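Local structure of alkylhalidase CmlS (Streptomyces venezuelae, 3I3L) at residues A[80-85]-A[135-140]; A[96-101]-A[233-238]; A[204-209]-A[255-260]; A[525-530]-A[539-544]; A[565-568]-A[572-575]. The protein is a flavin-dependent halogenase of chloramphenicol biosynthesis that binds FAD and forms a covalent bond with its flavin. All coordinates share one frame; numbering follows the deposited sequence.

Contact 1 (A[80-85]-A[135-140]); sequences QEKIDA and LDEARS
Glu137 offers its carboxylate to two cations, Lys82 across the contact and Arg141 in its own neighbourhood. OE1 of Glu137 lies 3.8 Å from NZ of Lys82, a long salt bridge rather than a close one, while OE2 is taken by the Arg141 guanidinium. The lysine chain runs over from helix 80-86 and bends at its third torsion (chi3 97°), which brings its methylenes in beside the acid: CD of Lys82 lies 3.2 Å from OE1 of Glu137, closer than the ammonium itself. In Glu137 an extended first torsion (chi1 -178°) and a bend at the second carry OE1 to the lysine stem. Beyond it, NZ of Lys82 comes within 4.2 Å of CB of Asp136, whose OD2 is paired with Lys132 instead. A long, flexible lysine suits a place where the two helices keep 8.9 Å between CA of Lys82 and CA of Glu137. Putting an alanine here would probably leave OE1 of Glu137 without its mate across the contact and open a gap between helices 80-86 and 127-140. With no direct hydrogen bond across it, a long ion pair and a methylene contact make a modest surface tie between two helices of the FAD-binding region.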
# COMPACT_ATOMS: atom_id res chain seq x y z
N GLN A 80 1.97 -14.48 15.51
CA GLN A 80 2.33 -15.59 14.60
C GLN A 80 1.63 -16.93 14.87
O GLN A 80 1.16 -17.60 13.95
CB GLN A 80 3.82 -15.82 14.54
CG GLN A 80 4.18 -16.49 13.30
CD GLN A 80 3.69 -15.70 12.08
OE1 GLN A 80 4.12 -14.56 11.83
NE2 GLN A 80 2.79 -16.33 11.31
N GLU A 81 1.60 -17.33 16.13
CA GLU A 81 1.02 -18.62 16.50
C GLU A 81 -0.49 -18.59 16.29
O GLU A 81 -1.01 -19.50 15.68
CB GLU A 81 1.32 -18.92 17.96
CG GLU A 81 2.77 -19.25 18.24
CD GLU A 81 2.88 -20.13 19.46
OE1 GLU A 81 2.70 -19.59 20.59
OE2 GLU A 81 3.14 -21.36 19.28
N LYS A 82 -1.18 -17.55 16.78
CA LYS A 82 -2.61 -17.43 16.55
C LYS A 82 -2.93 -17.45 15.05
O LYS A 82 -3.89 -18.11 14.61
CB LYS A 82 -3.22 -16.21 17.26
CG LYS A 82 -3.70 -16.51 18.74
CD LYS A 82 -4.47 -15.36 19.39
CE LYS A 82 -6.06 -15.52 19.30
NZ LYS A 82 -6.93 -14.19 19.38
N ILE A 83 -2.11 -16.78 14.25
CA ILE A 83 -2.35 -16.73 12.81
C ILE A 83 -2.12 -18.10 12.14
O ILE A 83 -2.94 -18.55 11.33
CB ILE A 83 -1.52 -15.63 12.13
CG1 ILE A 83 -2.16 -14.28 12.45
CG2 ILE A 83 -1.38 -15.86 10.60
CD1 ILE A 83 -1.13 -13.18 12.50
N ASP A 84 -1.00 -18.75 12.46
CA ASP A 84 -0.73 -20.10 11.94
C ASP A 84 -1.88 -21.04 12.24
O ASP A 84 -2.30 -21.79 11.39
CB ASP A 84 0.60 -20.65 12.49
CG ASP A 84 1.77 -19.93 11.91
OD1 ASP A 84 1.52 -19.13 10.98
OD2 ASP A 84 2.94 -20.14 12.34
N ALA A 85 -2.42 -20.91 13.46
CA ALA A 85 -3.62 -21.65 13.87
C ALA A 85 -4.80 -21.52 12.94
O ALA A 85 -5.62 -22.46 12.84
CB ALA A 85 -4.05 -21.25 15.31
N LEU A 135 -8.88 -8.13 17.25
CA LEU A 135 -9.53 -7.39 18.30
C LEU A 135 -9.52 -8.18 19.64
O LEU A 135 -9.31 -7.60 20.69
CB LEU A 135 -10.97 -6.99 17.88
CG LEU A 135 -11.57 -5.87 18.75
CD1 LEU A 135 -10.61 -4.61 18.78
CD2 LEU A 135 -12.96 -5.49 18.27
N ASP A 136 -9.77 -9.48 19.56
CA ASP A 136 -9.71 -10.38 20.70
C ASP A 136 -8.30 -10.47 21.22
O ASP A 136 -8.08 -10.53 22.40
CB ASP A 136 -10.21 -11.78 20.28
CG ASP A 136 -11.70 -11.82 20.10
OD1 ASP A 136 -12.37 -10.82 20.38
OD2 ASP A 136 -12.22 -12.87 19.65
N GLU A 137 -7.32 -10.49 20.33
CA GLU A 137 -5.95 -10.37 20.81
C GLU A 137 -5.77 -9.09 21.65
O GLU A 137 -5.21 -9.16 22.76
CB GLU A 137 -4.93 -10.49 19.68
CG GLU A 137 -3.54 -10.40 20.18
CD GLU A 137 -3.20 -11.55 21.10
OE1 GLU A 137 -3.72 -12.66 20.85
OE2 GLU A 137 -2.38 -11.34 22.04
N ALA A 138 -6.29 -7.95 21.18
CA ALA A 138 -6.18 -6.68 21.92
C ALA A 138 -6.77 -6.81 23.34
O ALA A 138 -6.11 -6.42 24.33
CB ALA A 138 -6.84 -5.50 21.18
N ARG A 139 -7.98 -7.38 23.42
CA ARG A 139 -8.65 -7.68 24.69
C ARG A 139 -7.74 -8.46 25.65
O ARG A 139 -7.56 -8.06 26.78
CB ARG A 139 -9.94 -8.49 24.46
CG ARG A 139 -11.19 -7.64 24.19
CD ARG A 139 -12.43 -8.52 24.15
NE ARG A 139 -13.49 -7.94 23.34
CZ ARG A 139 -14.44 -7.16 23.82
NH1 ARG A 139 -14.46 -6.89 25.13
NH2 ARG A 139 -15.37 -6.64 23.03
N SER A 140 -7.19 -9.56 25.17
CA SER A 140 -6.32 -10.45 25.93
C SER A 140 -5.11 -9.76 26.48
O SER A 140 -4.45 -10.30 27.36
CB SER A 140 -5.81 -11.59 25.05
OG SER A 140 -6.87 -12.48 24.82

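Contact 2 (A[96-101]-A[233-238]); sequences FLWGQD and DGWVWM
Trp98 and Trp235 are brought together by different first torsions: in Trp98 CG lies roughly opposite the backbone N (chi1 -154°), whereas in Trp235 it is tucked between the backbone N and the carbonyl carbon (chi1 53°). CB of Trp235 points toward the other segment, and the far rim of the Trp98 indole meets it. The nearest atoms are CZ3 of Trp98 and CB of Trp235, 4.3 Å apart. The six-membered ring of Trp98 and the five-membered ring of Trp235 have centroids 5.9 Å apart and planes inclined at 54°, an oblique meeting that is neither a stack nor a T-shape. Large apolar rings suit this buried place, bridging backbones whose CA atoms, of Trp98 and Trp235, are 8.9 Å apart. Each indole nitrogen is satisfied by helix 352-382: NE1 of Trp98 bonds to the Phe377 carbonyl and NE1 of Trp235 to the Tyr378 hydroxyl, which probably restrains how each ring is turned. On the same strand as Trp235, Trp237 touches the FAD. Strand 226-231 lies between strands 89-97 and 234-240 in the sheet, parallel to the first and antiparallel to the second, and Leu323 of a loop also packs on Trp98.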
# COMPACT_ATOMS: atom_id res chain seq x y z
N PHE A 96 -2.30 -11.08 -13.09
CA PHE A 96 -3.03 -10.06 -13.83
C PHE A 96 -3.29 -10.48 -15.27
O PHE A 96 -2.35 -10.89 -15.98
CB PHE A 96 -2.25 -8.76 -13.80
CG PHE A 96 -2.18 -8.15 -12.46
CD1 PHE A 96 -3.11 -7.21 -12.06
CD2 PHE A 96 -1.23 -8.56 -11.56
CE1 PHE A 96 -3.08 -6.67 -10.79
CE2 PHE A 96 -1.19 -8.01 -10.27
CZ PHE A 96 -2.11 -7.06 -9.89
N LEU A 97 -4.56 -10.42 -15.69
CA LEU A 97 -4.89 -10.61 -17.12
C LEU A 97 -5.27 -9.26 -17.63
O LEU A 97 -6.41 -8.85 -17.44
CB LEU A 97 -6.00 -11.65 -17.34
CG LEU A 97 -5.80 -12.96 -16.56
CD1 LEU A 97 -6.82 -14.01 -16.99
CD2 LEU A 97 -4.40 -13.50 -16.70
N TRP A 98 -4.31 -8.57 -18.24
CA TRP A 98 -4.32 -7.11 -18.29
C TRP A 98 -4.31 -6.55 -19.69
O TRP A 98 -3.27 -6.45 -20.34
CB TRP A 98 -3.11 -6.53 -17.47
CG TRP A 98 -3.43 -5.15 -16.98
CD1 TRP A 98 -2.86 -3.99 -17.40
CD2 TRP A 98 -4.40 -4.80 -16.00
NE1 TRP A 98 -3.42 -2.93 -16.74
CE2 TRP A 98 -4.39 -3.40 -15.89
CE3 TRP A 98 -5.28 -5.54 -15.21
CZ2 TRP A 98 -5.24 -2.71 -15.02
CZ3 TRP A 98 -6.15 -4.85 -14.36
CH2 TRP A 98 -6.10 -3.45 -14.26
N GLY A 99 -5.50 -6.18 -20.17
CA GLY A 99 -5.67 -5.85 -21.56
C GLY A 99 -6.17 -7.06 -22.31
O GLY A 99 -6.31 -8.15 -21.71
N GLN A 100 -6.48 -6.88 -23.61
CA GLN A 100 -7.01 -8.02 -24.40
C GLN A 100 -5.88 -8.63 -25.18
O GLN A 100 -4.93 -7.93 -25.57
CB GLN A 100 -8.15 -7.56 -25.32
CG GLN A 100 -9.41 -7.06 -24.55
CD GLN A 100 -10.05 -8.16 -23.71
OE1 GLN A 100 -10.26 -9.29 -24.19
NE2 GLN A 100 -10.31 -7.87 -22.43
N ASP A 101 -5.93 -9.96 -25.36
CA ASP A 101 -4.85 -10.68 -26.06
C ASP A 101 -3.46 -10.35 -25.57
O ASP A 101 -2.54 -10.08 -26.37
CB ASP A 101 -4.97 -10.42 -27.55
CG ASP A 101 -6.20 -11.07 -28.13
OD1 ASP A 101 -6.16 -12.34 -28.24
OD2 ASP A 101 -7.20 -10.33 -28.40
N ASP A 233 -15.79 -2.65 -19.23
CA ASP A 233 -16.28 -1.66 -18.30
C ASP A 233 -15.46 -1.63 -16.99
O ASP A 233 -15.93 -1.07 -15.96
CB ASP A 233 -17.78 -1.90 -17.92
CG ASP A 233 -18.73 -1.76 -19.09
OD1 ASP A 233 -18.61 -0.77 -19.85
OD2 ASP A 233 -19.61 -2.64 -19.20
N GLY A 234 -14.28 -2.22 -17.00
CA GLY A 234 -13.43 -2.24 -15.76
C GLY A 234 -12.67 -3.56 -15.53
O GLY A 234 -12.09 -4.09 -16.48
N TRP A 235 -12.58 -4.04 -14.27
CA TRP A 235 -11.85 -5.25 -14.01
C TRP A 235 -12.56 -6.14 -13.04
O TRP A 235 -13.40 -5.65 -12.27
CB TRP A 235 -10.35 -5.01 -13.64
CG TRP A 235 -10.09 -4.04 -12.50
CD1 TRP A 235 -9.96 -2.67 -12.59
CD2 TRP A 235 -9.93 -4.38 -11.10
NE1 TRP A 235 -9.77 -2.15 -11.34
CE2 TRP A 235 -9.70 -3.17 -10.42
CE3 TRP A 235 -9.87 -5.58 -10.40
CZ2 TRP A 235 -9.48 -3.12 -9.01
CZ3 TRP A 235 -9.66 -5.54 -8.99
CH2 TRP A 235 -9.47 -4.32 -8.32
N VAL A 236 -12.23 -7.44 -13.08
CA VAL A 236 -12.80 -8.45 -12.18
C VAL A 236 -11.74 -9.01 -11.23
O VAL A 236 -10.64 -9.35 -11.69
CB VAL A 236 -13.33 -9.66 -13.02
CG1 VAL A 236 -13.81 -10.82 -12.13
CG2 VAL A 236 -14.43 -9.20 -13.98
N TRP A 237 -12.06 -9.10 -9.91
CA TRP A 237 -11.19 -9.87 -8.97
C TRP A 237 -11.67 -11.27 -8.66
O TRP A 237 -12.87 -11.52 -8.57
CB TRP A 237 -10.97 -9.14 -7.67
CG TRP A 237 -12.03 -9.27 -6.61
CD1 TRP A 237 -12.24 -10.35 -5.78
CD2 TRP A 237 -12.97 -8.25 -6.18
NE1 TRP A 237 -13.26 -10.10 -4.92
CE2 TRP A 237 -13.74 -8.82 -5.13
CE3 TRP A 237 -13.24 -6.95 -6.59
CZ2 TRP A 237 -14.75 -8.12 -4.46
CZ3 TRP A 237 -14.26 -6.22 -5.92
CH2 TRP A 237 -14.99 -6.83 -4.84
N MET A 238 -10.71 -12.18 -8.50
CA MET A 238 -11.04 -13.55 -8.08
C MET A 238 -10.05 -13.88 -6.96
O MET A 238 -8.89 -13.97 -7.19
CB MET A 238 -10.93 -14.56 -9.26
CG MET A 238 -11.76 -14.20 -10.51
SD MET A 238 -11.95 -15.46 -11.80
CE MET A 238 -10.44 -15.33 -12.53

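Contact 3 (A[204-209]-A[255-260]); sequences RNFAVW and SKSAEV
Phe206, on strand 203-213 of the large mixed sheet in the FAD-binding region, packs against the first turn of helix 257-263, a helix-on-sheet contact. The tight part is the outer end of this ring. CE2 of Phe206 lies 3.8 Å from CG2 of Val260, which arrives at the ring edge from the opposite direction, and the same CE2 is 3.8 Å from CA of Ser257. With CG anti to the backbone N (chi1 166°), the phenyl group projects out from the strand; it is long enough to reach the helix and offers a face to Ser257 and an edge to Val260. Ser257 suits the helix start because its small OG fits over the ring while bonding to the Arg254 carbonyl and Gln296. The loose side belongs to Lys256. Only its base approaches, CB of Lys256 standing 4.2 Å from CD2 of Phe206; the chain then bends and leads its ammonium away to a long salt bridge with Glu259, NZ to OE2 3.9 Å, and a weak ion pair with Asp233. The Phe206 ring is thus held between two neighbours: OG of Ser257 sits 4.0 Å above the centre of one face, and Val208 CG2 lies 4.2 Å off the other, offset toward the rim.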
# COMPACT_ATOMS: atom_id res chain seq x y z
N ARG A 204 -13.23 6.99 -9.49
CA ARG A 204 -14.46 6.83 -8.71
C ARG A 204 -15.04 5.50 -9.03
O ARG A 204 -15.96 5.41 -9.81
CB ARG A 204 -15.46 7.94 -8.98
CG ARG A 204 -14.86 9.33 -8.55
CD ARG A 204 -15.73 10.49 -8.84
NE ARG A 204 -15.07 11.74 -8.41
CZ ARG A 204 -15.65 12.92 -8.41
NH1 ARG A 204 -16.93 13.02 -8.83
NH2 ARG A 204 -14.98 14.00 -8.01
N ASN A 205 -14.47 4.48 -8.39
CA ASN A 205 -14.75 3.11 -8.59
C ASN A 205 -15.95 2.70 -7.76
O ASN A 205 -16.16 3.16 -6.61
CB ASN A 205 -13.52 2.30 -8.14
CG ASN A 205 -12.37 2.46 -9.07
OD1 ASN A 205 -12.55 2.61 -10.27
ND2 ASN A 205 -11.16 2.46 -8.53
N PHE A 206 -16.69 1.73 -8.29
CA PHE A 206 -17.96 1.29 -7.70
C PHE A 206 -17.86 -0.23 -7.83
O PHE A 206 -17.52 -0.73 -8.89
CB PHE A 206 -19.07 1.95 -8.54
CG PHE A 206 -20.43 1.39 -8.35
CD1 PHE A 206 -20.95 1.27 -7.09
CD2 PHE A 206 -21.21 1.01 -9.45
CE1 PHE A 206 -22.26 0.74 -6.89
CE2 PHE A 206 -22.45 0.45 -9.29
CZ PHE A 206 -22.99 0.33 -8.02
N ALA A 207 -18.07 -0.97 -6.74
CA ALA A 207 -17.87 -2.42 -6.76
C ALA A 207 -19.12 -3.24 -6.48
O ALA A 207 -19.97 -2.82 -5.69
CB ALA A 207 -16.74 -2.87 -5.75
N VAL A 208 -19.16 -4.43 -7.10
CA VAL A 208 -20.31 -5.32 -7.07
C VAL A 208 -19.77 -6.75 -7.06
O VAL A 208 -19.03 -7.14 -7.96
CB VAL A 208 -21.18 -5.12 -8.35
CG1 VAL A 208 -22.41 -5.99 -8.32
CG2 VAL A 208 -21.58 -3.64 -8.48
N TRP A 209 -20.08 -7.50 -6.02
CA TRP A 209 -19.37 -8.76 -5.79
C TRP A 209 -20.19 -9.80 -5.11
O TRP A 209 -21.19 -9.47 -4.48
CB TRP A 209 -18.10 -8.53 -4.95
CG TRP A 209 -18.30 -8.17 -3.49
CD1 TRP A 209 -18.26 -9.01 -2.43
CD2 TRP A 209 -18.57 -6.87 -2.95
NE1 TRP A 209 -18.48 -8.33 -1.26
CE2 TRP A 209 -18.64 -7.00 -1.55
CE3 TRP A 209 -18.75 -5.60 -3.52
CZ2 TRP A 209 -18.90 -5.91 -0.70
CZ3 TRP A 209 -19.01 -4.51 -2.68
CH2 TRP A 209 -19.12 -4.68 -1.29
N SER A 255 -20.47 5.70 -12.84
CA SER A 255 -21.56 5.93 -13.83
C SER A 255 -22.47 4.74 -14.01
O SER A 255 -23.54 4.88 -14.63
CB SER A 255 -21.01 6.32 -15.22
OG SER A 255 -20.24 5.27 -15.83
N LYS A 256 -22.08 3.58 -13.47
CA LYS A 256 -22.91 2.36 -13.53
C LYS A 256 -23.90 2.30 -12.39
O LYS A 256 -24.71 1.33 -12.31
CB LYS A 256 -22.08 1.05 -13.52
CG LYS A 256 -21.11 0.89 -14.68
CD LYS A 256 -21.90 0.71 -16.03
CE LYS A 256 -20.94 0.56 -17.25
NZ LYS A 256 -21.68 0.18 -18.46
N SER A 257 -23.83 3.31 -11.52
CA SER A 257 -24.72 3.34 -10.31
C SER A 257 -26.16 3.29 -10.73
O SER A 257 -26.94 2.50 -10.18
CB SER A 257 -24.49 4.60 -9.42
OG SER A 257 -23.12 4.60 -8.94
N ALA A 258 -26.48 4.10 -11.73
CA ALA A 258 -27.84 4.24 -12.22
C ALA A 258 -28.40 2.91 -12.71
O ALA A 258 -29.54 2.57 -12.39
CB ALA A 258 -27.92 5.32 -13.33
N GLU A 259 -27.59 2.13 -13.42
CA GLU A 259 -28.04 0.83 -13.95
C GLU A 259 -28.36 -0.11 -12.82
O GLU A 259 -29.42 -0.69 -12.80
CB GLU A 259 -26.99 0.19 -14.84
CG GLU A 259 -26.23 1.15 -15.70
CD GLU A 259 -25.71 0.52 -16.98
OE1 GLU A 259 -25.61 -0.76 -17.04
OE2 GLU A 259 -25.39 1.33 -17.91
N VAL A 260 -27.46 -0.26 -11.87
CA VAL A 260 -27.74 -1.08 -10.70
C VAL A 260 -28.99 -0.62 -9.96
O VAL A 260 -29.76 -1.45 -9.50
CB VAL A 260 -26.53 -1.09 -9.70
CG1 VAL A 260 -26.90 -1.84 -8.40
CG2 VAL A 260 -25.35 -1.71 -10.35

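Contact 4 (A[525-530]-A[539-544]); sequences FQDLAE and VKRLGA
Asp527 and Arg541 make the central bond, with both terminal nitrogens of the guanidinium closing on a single carboxylate oxygen. NH2 of Arg541 gives the shorter and straighter bond to OD2 of Asp527, 2.9 Å at 160°. NH1 of Arg541 reaches the same OD2 at 3.2 Å, more bent at 141°. The oxygen lies near the plane of the guanidinium, which meets it end-on, and both donors come from its anti side, with the two groups' planes turned 50° apart. Arginine suits the role because it offers an N-H from each terminal nitrogen, though sharing one oxygen leaves the NH1 bond bent. Beside the salt bridge, CZ of Phe525 approaches CD2 of Leu542 at 4.3 Å, an oblique apolar touch between buried residues. The next shell surrounds these groups and probably positions them: Leu538 and Leu558 pack on Phe525, Ser551 lies against Leu542, and Phe533 of the connecting loop touches Asp527. Next to Asp527 in sequence, Gln526 is tied to Glu530 and to the backbone of Gly481 and Ala483. A partly exposed ion pair next to an apolar contact thus joins 519-531 and 535-543, two consecutive helices linked by a short loop in the CmlS C-terminal domain.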
# COMPACT_ATOMS: atom_id res chain seq x y z
N PHE A 525 29.67 12.86 -0.61
CA PHE A 525 28.78 13.47 -1.59
C PHE A 525 29.08 14.92 -1.87
O PHE A 525 28.79 15.41 -2.96
CB PHE A 525 27.30 13.20 -1.25
CG PHE A 525 26.95 11.73 -1.36
CD1 PHE A 525 26.65 11.17 -2.60
CD2 PHE A 525 27.00 10.90 -0.24
CE1 PHE A 525 26.38 9.78 -2.73
CE2 PHE A 525 26.73 9.55 -0.36
CZ PHE A 525 26.43 8.98 -1.61
N GLN A 526 29.68 15.59 -0.90
CA GLN A 526 30.25 16.92 -1.08
C GLN A 526 31.42 16.89 -2.10
O GLN A 526 31.51 17.71 -2.99
CB GLN A 526 30.77 17.42 0.27
CG GLN A 526 31.21 18.88 0.21
CD GLN A 526 30.07 19.73 -0.23
OE1 GLN A 526 28.97 19.69 0.37
NE2 GLN A 526 30.27 20.51 -1.28
N ASP A 527 32.28 15.89 -1.95
CA ASP A 527 33.39 15.66 -2.88
C ASP A 527 32.82 15.38 -4.25
O ASP A 527 33.29 15.95 -5.26
CB ASP A 527 34.26 14.49 -2.42
CG ASP A 527 35.04 14.78 -1.14
OD1 ASP A 527 35.24 15.96 -0.78
OD2 ASP A 527 35.49 13.82 -0.47
N LEU A 528 31.78 14.55 -4.30
CA LEU A 528 31.11 14.29 -5.57
C LEU A 528 30.58 15.60 -6.20
O LEU A 528 30.72 15.81 -7.41
CB LEU A 528 29.98 13.25 -5.40
CG LEU A 528 29.32 12.75 -6.67
CD1 LEU A 528 28.77 11.31 -6.45
CD2 LEU A 528 28.20 13.69 -7.20
N ALA A 529 29.93 16.43 -5.41
CA ALA A 529 29.28 17.62 -5.97
C ALA A 529 30.34 18.50 -6.62
O ALA A 529 30.10 19.09 -7.62
CB ALA A 529 28.54 18.41 -4.91
N GLU A 530 31.52 18.50 -6.02
CA GLU A 530 32.63 19.32 -6.50
C GLU A 530 33.43 18.72 -7.66
O GLU A 530 33.76 19.42 -8.56
CB GLU A 530 33.54 19.68 -5.31
CG GLU A 530 32.73 20.36 -4.18
CD GLU A 530 33.55 20.62 -2.92
OE1 GLU A 530 34.63 20.01 -2.75
OE2 GLU A 530 33.10 21.43 -2.08
N VAL A 539 31.19 3.89 -5.61
CA VAL A 539 31.13 2.55 -4.98
C VAL A 539 32.29 2.33 -4.04
O VAL A 539 32.10 1.89 -2.89
CB VAL A 539 31.07 1.44 -6.05
CG1 VAL A 539 31.24 0.01 -5.41
CG2 VAL A 539 29.79 1.58 -6.80
N LYS A 540 33.48 2.69 -4.49
CA LYS A 540 34.66 2.50 -3.66
C LYS A 540 34.64 3.32 -2.38
O LYS A 540 34.96 2.82 -1.31
CB LYS A 540 35.95 2.76 -4.49
CG LYS A 540 37.15 3.25 -3.64
CD LYS A 540 38.51 2.67 -4.11
CE LYS A 540 39.72 3.54 -3.56
NZ LYS A 540 39.62 5.04 -3.88
N ARG A 541 34.28 4.59 -2.49
CA ARG A 541 34.20 5.46 -1.36
C ARG A 541 33.14 4.97 -0.36
O ARG A 541 33.32 5.07 0.85
CB ARG A 541 33.81 6.86 -1.82
CG ARG A 541 34.90 7.59 -2.57
CD ARG A 541 36.00 8.07 -1.64
NE ARG A 541 35.57 9.00 -0.58
CZ ARG A 541 35.55 10.34 -0.68
NH1 ARG A 541 35.87 10.96 -1.80
NH2 ARG A 541 35.17 11.07 0.33
N LEU A 542 32.02 4.46 -0.87
CA LEU A 542 30.99 3.91 0.01
C LEU A 542 31.53 2.68 0.74
O LEU A 542 31.44 2.59 1.96
CB LEU A 542 29.70 3.59 -0.76
CG LEU A 542 28.85 4.79 -1.22
CD1 LEU A 542 27.82 4.44 -2.28
CD2 LEU A 542 28.18 5.42 -0.04
N GLY A 543 32.10 1.73 -0.01
CA GLY A 543 32.68 0.53 0.58
C GLY A 543 33.66 0.89 1.68
O GLY A 543 33.68 0.30 2.75
N ALA A 544 34.45 1.91 1.42
CA ALA A 544 35.46 2.36 2.36
C ALA A 544 34.89 2.82 3.69
O ALA A 544 35.62 2.97 4.69
CB ALA A 544 36.30 3.50 1.71

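Contact 5 (A[565-568]-A[572-575]); sequences TGYD and EKVF
Thr565, near the start of strand 564-568, lays CG2 against CG of Lys573 at 3.8 Å, so the methyl packs on the lysine's aliphatic stem. Gly566 then accepts from Val574, N of Val574 to O of Gly566 2.7 Å, with the donor well above the carbonyl plane. The reciprocal link is made through water: one molecule accepts from Gly566 N and donates to Val574 O. Tyr567 forms a non-hydrogen-bonded pair with Lys573. The two side chains run side by side on one face of the sheet, CD1 of Tyr567 lying 3.8 Å from CA of Lys573. Asp568 closes the strand twice over. Its N bonds to O of Glu572 at 2.8 Å, nearly straight at 164°, and OD1 of Asp568 receives N of Glu572, also at 2.8 Å, from above the carboxylate plane. CG of Asp568 sits between its backbone N and carbonyl carbon (chi1 66°), which turns the acid back over the turn; OD2 takes a water that also serves Lys573 O. A leucine in its place would probably leave the Glu572 amide without its acceptor and the water with just Lys573 O of its two. The turn of this antiparallel hairpin is therefore closed by a carboxylate acting as a backbone acceptor, supplementing the hydrogen bonds between strands.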
# COMPACT_ATOMS: atom_id res chain seq x y z
N THR A 565 22.57 12.80 -10.85
CA THR A 565 22.36 12.61 -12.27
C THR A 565 23.61 11.97 -12.89
O THR A 565 24.71 12.43 -12.66
CB THR A 565 22.17 13.95 -12.95
OG1 THR A 565 21.35 14.78 -12.13
CG2 THR A 565 21.55 13.76 -14.34
N GLY A 566 23.42 10.97 -13.71
CA GLY A 566 24.51 10.23 -14.27
C GLY A 566 24.72 10.47 -15.73
O GLY A 566 23.77 10.66 -16.48
N TYR A 567 25.99 10.48 -16.14
CA TYR A 567 26.30 10.73 -17.52
C TYR A 567 27.25 9.66 -18.05
O TYR A 567 28.15 9.21 -17.33
CB TYR A 567 26.90 12.13 -17.65
CG TYR A 567 25.92 13.22 -17.35
CD1 TYR A 567 25.07 13.71 -18.35
CD2 TYR A 567 25.81 13.74 -16.06
CE1 TYR A 567 24.15 14.74 -18.07
CE2 TYR A 567 24.88 14.76 -15.76
CZ TYR A 567 24.08 15.26 -16.77
OH TYR A 567 23.18 16.25 -16.48
N ASP A 568 27.05 9.23 -19.29
CA ASP A 568 27.90 8.19 -19.82
C ASP A 568 29.18 8.75 -20.50
O ASP A 568 29.40 9.95 -20.54
CB ASP A 568 27.12 7.28 -20.76
CG ASP A 568 26.65 7.99 -22.04
OD1 ASP A 568 27.22 9.06 -22.43
OD2 ASP A 568 25.68 7.46 -22.66
N GLU A 572 25.89 11.57 -22.57
CA GLU A 572 24.45 11.45 -22.50
C GLU A 572 24.02 11.03 -21.10
O GLU A 572 24.70 10.24 -20.43
CB GLU A 572 23.92 10.47 -23.55
CG GLU A 572 24.12 10.93 -24.99
CD GLU A 572 23.21 12.10 -25.38
OE1 GLU A 572 21.99 11.98 -25.21
OE2 GLU A 572 23.72 13.14 -25.86
N LYS A 573 22.88 11.55 -20.67
CA LYS A 573 22.33 11.23 -19.36
C LYS A 573 22.03 9.73 -19.28
O LYS A 573 21.68 9.12 -20.29
CB LYS A 573 21.05 12.03 -19.15
CG LYS A 573 20.64 12.17 -17.70
CD LYS A 573 19.48 13.18 -17.56
CE LYS A 573 19.82 14.55 -18.21
NZ LYS A 573 18.59 15.46 -18.17
N VAL A 574 22.21 9.14 -18.10
CA VAL A 574 21.91 7.72 -17.92
C VAL A 574 20.76 7.55 -16.92
O VAL A 574 20.88 7.90 -15.74
CB VAL A 574 23.16 6.89 -17.52
CG1 VAL A 574 22.78 5.44 -17.13
CG2 VAL A 574 24.23 6.85 -18.69
N PHE A 575 19.62 7.04 -17.40
CA PHE A 575 18.42 6.90 -16.54
C PHE A 575 18.35 5.57 -15.81
O PHE A 575 18.37 4.51 -16.43
CB PHE A 575 17.13 7.18 -17.31
CG PHE A 575 17.14 8.51 -18.02
CD1 PHE A 575 17.03 9.72 -17.29
CD2 PHE A 575 17.29 8.58 -19.42
CE1 PHE A 575 17.05 10.96 -17.96
CE2 PHE A 575 17.32 9.83 -20.09
CZ PHE A 575 17.20 11.01 -19.36
O HOH W 1 20.82 10.56 -14.45
O HOH W 2 22.94 7.45 -22.07

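Along the chain, contacts 1 and 2 interleave, as do contacts 2 and 3, and contacts 4 and 5 follow in series. Contacts 1 to 3 belong to the FAD-binding region. Contacts 2 and 3, with centres 17 Å apart, share its large mixed sheet and touch through Trp237 against Trp209 and Ala207. Each also holds a residue of the FAD pocket, Trp237 and Ala207. Contact 1 joins two helices 36 Å from either of them, measured between centres. Contacts 4 and 5 lie in the C-terminal domain, their centres 17 Å apart and their nearest atoms about 7 Å apart. The protein thus combines a flavin-binding region with a C-terminal domain whose two contacts lie far from the flavin.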